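Local coordinates for protein putative oxidoreductase yhhX (Escherichia coli K-12, PDB 3F4L) that probably acts as an NADP-dependent oxidoreductase of the Gfo/Idh/MocA family, perhaps oxidising scyllo-inositol, at residues A[3-8]-A[27-32]; A[148-153]-A[235-240]. One frame throughout, in Å; residues are numbered along the deposited sequence.

Contact 1: A[3-8]-A[27-32]; sequences INCAFI and DSWHVA
Ile3, Asn4 and Cys5 pair in parallel register with Trp29, His30 and Val31, the two short strand axes coming within 4.5 Å and crossing at -43°. This is the first beta-alpha-beta unit of the Rossmann fold, with helix 12-22 joining the strands. The backbone ladder runs from Ile3 N to Ser28 O (2.8 Å) up to Ala32 N to Cys5 O. On the buried face the Trp29 indole lies alongside Ile3. Ile3 CB stands over one face of the six-membered ring of Trp29 in a CH-pi contact, 4.0 Å from the centroid, while Ile3 CG2 reaches Trp29 CZ3 at 3.5 Å. Ile3 CG1 lies beside the backbone N (chi1 -57°) and carries CD1 toward Trp29 CH2. Cys5 CB packs obliquely against Trp29 CE3 at 3.9 Å, and Leu305 of helix 300-311 also touches the indole. With Trp29 cut back to an alanine, Ile3 and Cys5 would probably lose their common aromatic neighbour, and a gap would open against that helix. On the other face the Asn4 amide and the His30 imidazole lie side by side, their planes 49° apart. Back on the face of Trp29, Val31 CG1 meets the edge of the Phe7 ring, 4.0 Å from Phe7 CD1.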
ATOM      1  N   ILE A   3     -31.636 -13.195  28.758  1.00 26.70           N
ATOM      2  CA  ILE A   3     -31.084 -14.479  28.330  1.00 25.24           C
ATOM      3  C   ILE A   3     -29.927 -14.832  29.253  1.00 23.85           C
ATOM      4  O   ILE A   3     -29.095 -13.976  29.542  1.00 23.49           O
ATOM      5  CB  ILE A   3     -30.491 -14.417  26.902  1.00 25.14           C
ATOM      6  CG1 ILE A   3     -31.547 -13.942  25.909  1.00 26.63           C
ATOM      7  CG2 ILE A   3     -29.947 -15.787  26.510  1.00 24.93           C
ATOM      8  CD1 ILE A   3     -31.052 -13.883  24.473  1.00 27.33           C
ATOM      9  N   ASN A   4     -29.878 -16.080  29.714  1.00 23.00           N
ATOM     10  CA  ASN A   4     -28.788 -16.538  30.572  1.00 22.54           C
ATOM     11  C   ASN A   4     -27.672 -17.074  29.683  1.00 23.35           C
ATOM     12  O   ASN A   4     -27.921 -17.805  28.715  1.00 22.30           O
ATOM     13  CB  ASN A   4     -29.244 -17.656  31.514  1.00 22.03           C
ATOM     14  CG  ASN A   4     -30.051 -17.140  32.688  1.00 26.69           C
ATOM     15  OD1 ASN A   4     -30.219 -17.835  33.706  1.00 24.91           O
ATOM     16  ND2 ASN A   4     -30.561 -15.921  32.560  1.00 19.94           N
ATOM     17  N   CYS A   5     -26.440 -16.704  30.007  1.00 21.83           N
ATOM     18  CA  CYS A   5     -25.307 -17.172  29.233  1.00 19.57           C
ATOM     19  C   CYS A   5     -24.252 -17.727  30.174  1.00 18.77           C
ATOM     20  O   CYS A   5     -24.387 -17.640  31.402  1.00 18.79           O
ATOM     21  CB  CYS A   5     -24.734 -16.027  28.391  1.00 21.30           C
ATOM     22  SG  CYS A   5     -24.156 -14.580  29.335  1.00 20.56           S
ATOM     23  N   ALA A   6     -23.209 -18.312  29.599  1.00 18.24           N
ATOM     24  CA  ALA A   6     -22.126 -18.871  30.388  1.00 18.24           C
ATOM     25  C   ALA A   6     -20.818 -18.794  29.617  1.00 19.01           C
ATOM     26  O   ALA A   6     -20.798 -18.884  28.394  1.00 20.77           O
ATOM     27  CB  ALA A   6     -22.437 -20.314  30.759  1.00 13.55           C
ATOM     28  N   PHE A   7     -19.716 -18.625  30.334  1.00 18.21           N
ATOM     29  CA  PHE A   7     -18.429 -18.551  29.676  1.00 16.73           C
ATOM     30  C   PHE A   7     -17.556 -19.749  29.950  1.00 16.61           C
ATOM     31  O   PHE A   7     -17.501 -20.249  31.075  1.00 16.48           O
ATOM     32  CB  PHE A   7     -17.660 -17.300  30.111  1.00 18.74           C
ATOM     33  CG  PHE A   7     -18.246 -16.033  29.609  1.00 17.78           C
ATOM     34  CD1 PHE A   7     -19.356 -15.470  30.228  1.00 18.64           C
ATOM     35  CD2 PHE A   7     -17.708 -15.410  28.486  1.00 20.51           C
ATOM     36  CE1 PHE A   7     -19.926 -14.298  29.727  1.00 19.49           C
ATOM     37  CE2 PHE A   7     -18.265 -14.243  27.978  1.00 17.66           C
ATOM     38  CZ  PHE A   7     -19.374 -13.685  28.596  1.00 18.80           C
ATOM     39  N   ILE A   8     -16.889 -20.222  28.903  1.00 13.53           N
ATOM     40  CA  ILE A   8     -15.941 -21.312  29.041  1.00 15.73           C
ATOM     41  C   ILE A   8     -14.611 -20.577  28.953  1.00 15.92           C
ATOM     42  O   ILE A   8     -14.194 -20.151  27.868  1.00 13.59           O
ATOM     43  CB  ILE A   8     -16.006 -22.315  27.879  1.00 14.84           C
ATOM     44  CG1 ILE A   8     -17.428 -22.861  27.721  1.00 17.16           C
ATOM     45  CG2 ILE A   8     -15.022 -23.445  28.132  1.00 16.06           C
ATOM     46  CD1 ILE A   8     -17.967 -23.515  28.941  1.00 24.05           C
ATOM     47  N   ASP A  27     -30.344  -6.043  31.824  1.00 23.60           N
ATOM     48  CA  ASP A  27     -31.755  -6.151  31.466  1.00 26.92           C
ATOM     49  C   ASP A  27     -31.942  -7.060  30.254  1.00 25.69           C
ATOM     50  O   ASP A  27     -33.071  -7.442  29.927  1.00 23.49           O
ATOM     51  CB  ASP A  27     -32.353  -4.763  31.178  1.00 32.65           C
ATOM     52  CG  ASP A  27     -31.377  -3.842  30.467  1.00 39.45           C
ATOM     53  OD1 ASP A  27     -30.747  -4.281  29.477  1.00 43.79           O
ATOM     54  OD2 ASP A  27     -31.241  -2.672  30.899  1.00 45.00           O
ATOM     55  N   SER A  28     -30.832  -7.417  29.609  1.00 22.64           N
ATOM     56  CA  SER A  28     -30.852  -8.276  28.425  1.00 23.53           C
ATOM     57  C   SER A  28     -30.198  -9.633  28.674  1.00 22.95           C
ATOM     58  O   SER A  28     -30.675 -10.664  28.190  1.00 23.24           O
ATOM     59  CB  SER A  28     -30.112  -7.594  27.269  1.00 23.43           C
ATOM     60  OG  SER A  28     -30.603  -6.287  27.051  1.00 32.27           O
ATOM     61  N   TRP A  29     -29.102  -9.626  29.428  1.00 19.88           N
ATOM     62  CA  TRP A  29     -28.370 -10.849  29.718  1.00 19.17           C
ATOM     63  C   TRP A  29     -28.003 -11.028  31.183  1.00 19.19           C
ATOM     64  O   TRP A  29     -27.827 -10.056  31.916  1.00 19.43           O
ATOM     65  CB  TRP A  29     -27.069 -10.887  28.921  1.00 18.48           C
ATOM     66  CG  TRP A  29     -27.235 -10.822  27.452  1.00 17.19           C
ATOM     67  CD1 TRP A  29     -27.461  -9.710  26.694  1.00 16.83           C
ATOM     68  CD2 TRP A  29     -27.172 -11.924  26.550  1.00 16.07           C
ATOM     69  NE1 TRP A  29     -27.539 -10.055  25.362  1.00 17.10           N
ATOM     70  CE2 TRP A  29     -27.364 -11.410  25.247  1.00 16.62           C
ATOM     71  CE3 TRP A  29     -26.971 -13.302  26.714  1.00 16.08           C
ATOM     72  CZ2 TRP A  29     -27.361 -12.227  24.111  1.00 15.93           C
ATOM     73  CZ3 TRP A  29     -26.970 -14.115  25.585  1.00 17.17           C
ATOM     74  CH2 TRP A  29     -27.163 -13.572  24.299  1.00 13.38           C
ATOM     75  N   HIS A  30     -27.865 -12.288  31.582  1.00 16.64           N
ATOM     76  CA  HIS A  30     -27.472 -12.655  32.936  1.00 19.01           C
ATOM     77  C   HIS A  30     -26.421 -13.755  32.832  1.00 18.36           C
ATOM     78  O   HIS A  30     -26.673 -14.806  32.234  1.00 18.83           O
ATOM     79  CB  HIS A  30     -28.661 -13.182  33.747  1.00 19.23           C
ATOM     80  CG  HIS A  30     -28.261 -13.726  35.083  1.00 19.22           C
ATOM     81  ND1 HIS A  30     -28.134 -15.074  35.329  1.00 21.94           N
ATOM     82  CD2 HIS A  30     -27.872 -13.097  36.216  1.00 20.59           C
ATOM     83  CE1 HIS A  30     -27.680 -15.256  36.556  1.00 21.52           C
ATOM     84  NE2 HIS A  30     -27.511 -14.072  37.115  1.00 18.75           N
ATOM     85  N   VAL A  31     -25.239 -13.508  33.390  1.00 16.58           N
ATOM     86  CA  VAL A  31     -24.163 -14.496  33.347  1.00 19.28           C
ATOM     87  C   VAL A  31     -24.396 -15.494  34.466  1.00 20.24           C
ATOM     88  O   VAL A  31     -24.134 -15.207  35.633  1.00 22.53           O
ATOM     89  CB  VAL A  31     -22.776 -13.822  33.517  1.00 20.33           C
ATOM     90  CG1 VAL A  31     -21.661 -14.879  33.481  1.00 18.86           C
ATOM     91  CG2 VAL A  31     -22.570 -12.799  32.400  1.00 19.39           C
ATOM     92  N   ALA A  32     -24.889 -16.670  34.103  1.00 22.27           N
ATOM     93  CA  ALA A  32     -25.206 -17.697  35.088  1.00 23.09           C
ATOM     94  C   ALA A  32     -24.015 -18.508  35.569  1.00 22.48           C
ATOM     95  O   ALA A  32     -23.933 -18.846  36.747  1.00 24.36           O
ATOM     96  CB  ALA A  32     -26.272 -18.631  34.531  1.00 21.17           C
TER

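Contact 2: A[148-153]-A[235-240]; sequences EVESHF and KFIVHG
An antiparallel ladder in the large mixed sheet of the C-terminal alpha/beta domain joins 148-153 to 235-240, and one face of it meets the second subunit. Glu148 with His239 and Glu150 with Ile237 are hydrogen-bonded pairs, each closed by two backbone bonds; Glu150 N to Ile237 O measures 2.8 Å. Val149 with Val238 and Ser151 with Phe236 are the non-hydrogen-bonded pairs between and beyond them. Glu150 and Ile237 run side by side, CB to CB 3.9 Å, and Tyr233 of the second subunit packs on both. Glu148 OE2 forms a salt bridge to Lys224 NZ of that subunit, while His239 ND1 hydrogen-bonds to Ser244 OG of its own chain. In the sheet as a whole, strand 146-152 lies between 236-240 and 219-225; on the other side of 236-240, Lys235 and Phe236 both face Lys247 of strand 243-247, a classic beta bulge. The Lys235 chain, bent at chi2 (71°) and chi4 (66°), doubles back so that NZ donates to His152 O at 2.8 Å, from above the carbonyl plane. His152 N in turn donates to Lys235 O, so the lysine holds this residue through both its backbone and its amine. A water accepts from Lys235 NZ at 2.6 Å. The amine also sits over one face of the Phe236 ring, offset toward its rim, while Ser151 OG comes within 3.6 Å of Phe236 CE2.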
ATOM      1  N   GLU A 148     -10.521   1.552  -4.178  1.00 14.83           N
ATOM      2  CA  GLU A 148      -9.479   1.109  -3.271  1.00 18.10           C
ATOM      3  C   GLU A 148      -9.775   1.387  -1.801  1.00 17.01           C
ATOM      4  O   GLU A 148     -10.298   2.438  -1.439  1.00 16.16           O
ATOM      5  CB  GLU A 148      -8.128   1.725  -3.653  1.00 21.22           C
ATOM      6  CG  GLU A 148      -6.950   1.058  -2.933  1.00 28.11           C
ATOM      7  CD  GLU A 148      -5.678   1.002  -3.775  1.00 32.72           C
ATOM      8  OE1 GLU A 148      -5.767   0.617  -4.959  1.00 35.95           O
ATOM      9  OE2 GLU A 148      -4.590   1.319  -3.247  1.00 32.25           O
ATOM     10  N   VAL A 149      -9.445   0.405  -0.973  1.00 14.64           N
ATOM     11  CA  VAL A 149      -9.629   0.486   0.468  1.00 15.02           C
ATOM     12  C   VAL A 149      -8.304   0.019   1.055  1.00 14.83           C
ATOM     13  O   VAL A 149      -7.701  -0.943   0.570  1.00 13.07           O
ATOM     14  CB  VAL A 149     -10.789  -0.440   0.944  1.00 16.35           C
ATOM     15  CG1 VAL A 149     -10.878  -0.458   2.484  1.00 15.20           C
ATOM     16  CG2 VAL A 149     -12.109   0.052   0.373  1.00 16.87           C
ATOM     17  N   GLU A 150      -7.828   0.720   2.077  1.00 14.30           N
ATOM     18  CA  GLU A 150      -6.573   0.353   2.703  1.00 15.34           C
ATOM     19  C   GLU A 150      -6.769   0.398   4.214  1.00 15.84           C
ATOM     20  O   GLU A 150      -7.205   1.410   4.759  1.00 15.99           O
ATOM     21  CB  GLU A 150      -5.475   1.326   2.274  1.00 19.68           C
ATOM     22  CG  GLU A 150      -4.049   0.851   2.538  1.00 27.05           C
ATOM     23  CD  GLU A 150      -3.002   1.786   1.929  1.00 31.37           C
ATOM     24  OE1 GLU A 150      -3.130   2.144   0.737  1.00 33.48           O
ATOM     25  OE2 GLU A 150      -2.045   2.161   2.639  1.00 35.25           O
ATOM     26  N   SER A 151      -6.464  -0.713   4.875  1.00 15.77           N
ATOM     27  CA  SER A 151      -6.596  -0.829   6.322  1.00 16.92           C
ATOM     28  C   SER A 151      -5.244  -1.128   6.971  1.00 17.29           C
ATOM     29  O   SER A 151      -4.518  -2.024   6.529  1.00 17.22           O
ATOM     30  CB  SER A 151      -7.584  -1.944   6.659  1.00 17.42           C
ATOM     31  OG  SER A 151      -7.614  -2.192   8.049  1.00 20.52           O
ATOM     32  N   HIS A 152      -4.912  -0.381   8.019  1.00 16.49           N
ATOM     33  CA  HIS A 152      -3.655  -0.566   8.730  1.00 17.61           C
ATOM     34  C   HIS A 152      -3.903  -0.870  10.203  1.00 18.49           C
ATOM     35  O   HIS A 152      -4.797  -0.308  10.826  1.00 21.39           O
ATOM     36  CB  HIS A 152      -2.775   0.692   8.646  1.00 15.97           C
ATOM     37  CG  HIS A 152      -2.014   0.833   7.362  1.00 15.42           C
ATOM     38  ND1 HIS A 152      -2.560   1.385   6.221  1.00 15.47           N
ATOM     39  CD2 HIS A 152      -0.738   0.509   7.047  1.00 16.07           C
ATOM     40  CE1 HIS A 152      -1.651   1.396   5.261  1.00 13.61           C
ATOM     41  NE2 HIS A 152      -0.536   0.869   5.736  1.00 15.33           N
ATOM     42  N   PHE A 153      -3.114  -1.781  10.747  1.00 17.30           N
ATOM     43  CA  PHE A 153      -3.194  -2.123  12.160  1.00 18.92           C
ATOM     44  C   PHE A 153      -1.723  -2.349  12.476  1.00 17.81           C
ATOM     45  O   PHE A 153      -1.233  -3.464  12.391  1.00 17.53           O
ATOM     46  CB  PHE A 153      -4.010  -3.401  12.377  1.00 21.40           C
ATOM     47  CG  PHE A 153      -4.526  -3.551  13.782  1.00 22.39           C
ATOM     48  CD1 PHE A 153      -3.655  -3.819  14.829  1.00 23.36           C
ATOM     49  CD2 PHE A 153      -5.880  -3.376  14.062  1.00 24.69           C
ATOM     50  CE1 PHE A 153      -4.120  -3.908  16.141  1.00 24.83           C
ATOM     51  CE2 PHE A 153      -6.361  -3.464  15.369  1.00 23.03           C
ATOM     52  CZ  PHE A 153      -5.474  -3.731  16.412  1.00 26.96           C
ATOM     53  N   LYS A 235      -5.577   5.066   9.656  1.00 16.34           N
ATOM     54  CA  LYS A 235      -6.175   3.780  10.026  1.00 16.07           C
ATOM     55  C   LYS A 235      -6.924   3.189   8.813  1.00 16.20           C
ATOM     56  O   LYS A 235      -6.879   1.982   8.564  1.00 15.37           O
ATOM     57  CB  LYS A 235      -7.149   3.965  11.195  1.00 15.50           C
ATOM     58  CG  LYS A 235      -7.861   2.678  11.610  1.00 14.70           C
ATOM     59  CD  LYS A 235      -6.914   1.695  12.295  1.00 13.60           C
ATOM     60  CE  LYS A 235      -7.501   0.277  12.323  1.00 11.78           C
ATOM     61  NZ  LYS A 235      -7.621  -0.269  10.935  1.00 16.01           N
ATOM     62  N   PHE A 236      -7.626   4.048   8.080  1.00 13.76           N
ATOM     63  CA  PHE A 236      -8.345   3.625   6.874  1.00 13.66           C
ATOM     64  C   PHE A 236      -8.202   4.670   5.784  1.00 14.11           C
ATOM     65  O   PHE A 236      -8.165   5.881   6.053  1.00 13.51           O
ATOM     66  CB  PHE A 236      -9.852   3.444   7.113  1.00 13.50           C
ATOM     67  CG  PHE A 236     -10.213   2.226   7.911  1.00 14.73           C
ATOM     68  CD1 PHE A 236     -10.509   2.331   9.269  1.00 12.99           C
ATOM     69  CD2 PHE A 236     -10.253   0.973   7.307  1.00 14.69           C
ATOM     70  CE1 PHE A 236     -10.839   1.201  10.019  1.00 15.92           C
ATOM     71  CE2 PHE A 236     -10.584  -0.163   8.045  1.00 16.40           C
ATOM     72  CZ  PHE A 236     -10.877  -0.050   9.402  1.00 15.36           C
ATOM     73  N   ILE A 237      -8.142   4.186   4.549  1.00 13.26           N
ATOM     74  CA  ILE A 237      -8.060   5.044   3.376  1.00 14.10           C
ATOM     75  C   ILE A 237      -9.054   4.424   2.404  1.00 14.02           C
ATOM     76  O   ILE A 237      -9.060   3.209   2.226  1.00 11.95           O
ATOM     77  CB  ILE A 237      -6.672   5.006   2.708  1.00 15.24           C
ATOM     78  CG1 ILE A 237      -5.610   5.581   3.644  1.00 15.83           C
ATOM     79  CG2 ILE A 237      -6.705   5.820   1.410  1.00 16.05           C
ATOM     80  CD1 ILE A 237      -4.223   5.558   3.045  1.00 15.49           C
ATOM     81  N   VAL A 238      -9.908   5.244   1.802  1.00 13.05           N
ATOM     82  CA  VAL A 238     -10.880   4.747   0.826  1.00 15.05           C
ATOM     83  C   VAL A 238     -10.874   5.719  -0.348  1.00 14.53           C
ATOM     84  O   VAL A 238     -11.003   6.930  -0.154  1.00 17.19           O
ATOM     85  CB  VAL A 238     -12.319   4.708   1.392  1.00 15.85           C
ATOM     86  CG1 VAL A 238     -13.280   4.179   0.318  1.00 18.14           C
ATOM     87  CG2 VAL A 238     -12.382   3.838   2.629  1.00 16.28           C
ATOM     88  N   HIS A 239     -10.706   5.194  -1.554  1.00 13.23           N
ATOM     89  CA  HIS A 239     -10.697   6.030  -2.748  1.00 16.68           C
ATOM     90  C   HIS A 239     -11.785   5.540  -3.684  1.00 14.40           C
ATOM     91  O   HIS A 239     -11.881   4.345  -3.951  1.00 16.56           O
ATOM     92  CB  HIS A 239      -9.329   5.964  -3.464  1.00 14.25           C
ATOM     93  CG  HIS A 239      -8.228   6.658  -2.721  1.00 16.95           C
ATOM     94  ND1 HIS A 239      -8.280   7.995  -2.393  1.00 17.03           N
ATOM     95  CD2 HIS A 239      -7.062   6.193  -2.213  1.00 17.10           C
ATOM     96  CE1 HIS A 239      -7.198   8.324  -1.712  1.00 14.05           C
ATOM     97  NE2 HIS A 239      -6.442   7.248  -1.588  1.00 15.43           N
ATOM     98  N   GLY A 240     -12.602   6.478  -4.158  1.00 13.70           N
ATOM     99  CA  GLY A 240     -13.676   6.170  -5.081  1.00 12.97           C
ATOM    100  C   GLY A 240     -13.504   7.064  -6.299  1.00 13.47           C
ATOM    101  O   GLY A 240     -12.607   7.894  -6.333  1.00 13.74           O
TER
HETATM  102  O   HOH W   1      -8.796  -2.540  11.299  1.00 21.95           O

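Overall arrangement
The two contacts sit in the two different sheets of a two-domain protein. Contact 1 belongs to the parallel sheet of the N-terminal Rossmann domain, the part expected from the family to bind the dinucleotide; contact 2 belongs to the mixed sheet of the C-terminal domain. Their centres are 37 Å apart, their nearest atoms about 20 Å, and they lie on opposite sides of the centre of the chain. Along the sequence they follow in series, 3-8 with 27-32 closing before 148-153 with 235-240 opens. No other subunit touches contact 1, whereas contact 2 carries a face of the dimer interface.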